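Local structure of ancylostoma secreted protein 1 (Necator americanus, 3NT8) at residues 228-233 / 280-285. The protein is a secreted two-CAP-domain protein of the CRISP family, probably associated with the transition of infective hookworm larvae to parasitism. Sequence-based numbering, arbitrary orientation.
Sequences PSNTGM and VEASAI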
loop_
_atom_site.group_PDB
_atom_site.type_symbol
_atom_site.label_atom_id
_atom_site.label_comp_id
_atom_site.label_asym_id
_atom_site.label_seq_id
_atom_site.Cartn_x
_atom_site.Cartn_y
_atom_site.Cartn_z
ATOM N N PRO A 228 21.369 13.565 8.024
ATOM C CA PRO A 228 21.899 12.931 9.265
ATOM C C PRO A 228 21.446 13.601 10.561
ATOM O O PRO A 228 21.462 12.966 11.614
ATOM C CB PRO A 228 23.426 13.051 9.112
ATOM C CG PRO A 228 23.664 13.581 7.696
ATOM C CD PRO A 228 22.415 14.286 7.278
ATOM N N SER A 229 21.063 14.878 10.491
ATOM C CA SER A 229 20.530 15.584 11.641
ATOM C C SER A 229 19.112 15.182 12.050
ATOM O O SER A 229 18.695 15.492 13.163
ATOM C CB SER A 229 20.556 17.077 11.360
ATOM O OG SER A 229 21.909 17.461 11.186
ATOM N N ASN A 230 18.362 14.520 11.163
ATOM C CA ASN A 230 16.989 14.119 11.468
ATOM C C ASN A 230 16.926 12.668 11.965
ATOM O O ASN A 230 17.779 11.822 11.637
ATOM C CB ASN A 230 16.010 14.349 10.255
ATOM C CG ASN A 230 16.015 15.809 9.718
ATOM O OD1 ASN A 230 16.107 16.758 10.488
ATOM N ND2 ASN A 230 15.845 15.979 8.389
ATOM N N THR A 231 15.921 12.406 12.783
ATOM C CA THR A 231 15.741 11.134 13.451
ATOM C C THR A 231 14.340 10.713 13.178
ATOM O O THR A 231 13.415 11.524 13.358
ATOM C CB THR A 231 15.878 11.282 15.011
ATOM O OG1 THR A 231 17.163 11.843 15.326
ATOM C CG2 THR A 231 15.738 9.943 15.701
ATOM N N GLY A 232 14.166 9.452 12.775
ATOM C CA GLY A 232 12.842 8.865 12.535
ATOM C C GLY A 232 12.640 8.440 11.079
ATOM O O GLY A 232 11.690 7.722 10.751
ATOM N N MET A 233 13.523 8.914 10.198
ATOM C CA MET A 233 13.418 8.597 8.804
ATOM C C MET A 233 14.701 7.966 8.325
ATOM O O MET A 233 15.763 8.171 8.905
ATOM C CB MET A 233 13.083 9.853 7.974
ATOM C CG MET A 233 11.621 10.233 7.945
ATOM S SD MET A 233 10.525 9.117 7.026
ATOM C CE MET A 233 10.729 9.656 5.388
ATOM N N VAL A 280 12.572 20.436 5.072
ATOM C CA VAL A 280 11.177 20.220 4.860
ATOM C C VAL A 280 10.860 18.909 5.582
ATOM O O VAL A 280 9.759 18.727 6.116
ATOM C CB VAL A 280 10.786 20.146 3.350
ATOM C CG1 VAL A 280 9.341 19.815 3.205
ATOM C CG2 VAL A 280 11.078 21.487 2.585
ATOM N N GLU A 281 11.800 17.973 5.579
ATOM C CA GLU A 281 11.593 16.757 6.356
ATOM C C GLU A 281 11.537 17.065 7.862
ATOM O O GLU A 281 10.726 16.517 8.568
ATOM C CB GLU A 281 12.708 15.750 6.107
ATOM C CG GLU A 281 12.442 14.357 6.700
ATOM C CD GLU A 281 13.641 13.405 6.496
ATOM O OE1 GLU A 281 14.673 13.574 7.190
ATOM O OE2 GLU A 281 13.572 12.509 5.630
ATOM N N ALA A 282 12.439 17.894 8.334
ATOM C CA ALA A 282 12.558 18.170 9.770
ATOM C C ALA A 282 11.259 18.822 10.194
ATOM O O ALA A 282 10.802 18.596 11.310
ATOM C CB ALA A 282 13.711 19.125 10.049
ATOM N N SER A 283 10.654 19.609 9.286
ATOM C CA SER A 283 9.390 20.250 9.604
ATOM C C SER A 283 8.243 19.217 9.590
ATOM O O SER A 283 7.259 19.283 10.360
ATOM C CB SER A 283 9.149 21.414 8.616
ATOM O OG SER A 283 7.900 21.981 8.825
ATOM N N ALA A 284 8.303 18.272 8.663
ATOM C CA ALA A 284 7.272 17.236 8.731
ATOM C C ALA A 284 7.417 16.329 9.948
ATOM O O ALA A 284 6.396 15.856 10.456
ATOM C CB ALA A 284 7.218 16.458 7.555
ATOM N N ILE A 285 8.654 16.078 10.381
ATOM C CA ILE A 285 8.953 15.274 11.565
ATOM C C ILE A 285 8.400 15.902 12.848
ATOM O O ILE A 285 7.833 15.194 13.655
ATOM C CB ILE A 285 10.455 15.008 11.721
ATOM C CG1 ILE A 285 10.927 14.076 10.599
ATOM C CG2 ILE A 285 10.774 14.410 13.119
ATOM C CD1 ILE A 285 12.383 13.770 10.633
#
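Asn230 reaches from the loop 228-233 to the helix segment 280-285 and donates an amide N-H to the buried Glu281, Asn230 ND2 to Glu281 OE1 at 2.9 Å. The bond is bent (N-H...O 147°) and uses the anti side of the carboxylate, somewhat out of its plane; amide and carboxylate are turned 65° against each other. Glu281 gets there because its CG stands anti to the backbone N (chi1 -170°) and the chain runs on extended, which carries the acid away from the helix and in between Asn230 and Met233. Its other oxygen, OE2, lies 3.6 Å from Met233 CB, but its polar partners are Arg238, in a salt bridge, and the hydroxyl of Tyr276. This network ties together helices 235-253 and 278-288 of the second CAP domain, whose four-stranded mixed sheet lies on the far side of 278-288: there Val280 and Ala284 meet strand 381-388. The loop thus leads into helix 235-253 across a flank of 278-288, with Ile285 also reaching Ala373 of strand 369-376, and the Cys227-Cys278 disulfide joins the same two regions, one residue before 228-233 and two before 280-285. Asn230 ND2 also bonds to Cys278 O, so two acceptors hold the amide. Asn230 OD1 rests 3.4 Å from Ala282 CB. One turn on, Ile285 uses its extended CG1 branch to place CD1 3.7 Å from Asn230 CB, a small apolar patch beside the polar bond; the same methyl, Ile285 CD1, sits 3.7 Å from the carbonyl O of Thr231. The tightly packed part is formed by buried Glu281, Ile285 and Met233 around Asn230. Outward it thins quickly: Thr231 CB points away from the helix, and its side chain is exposed.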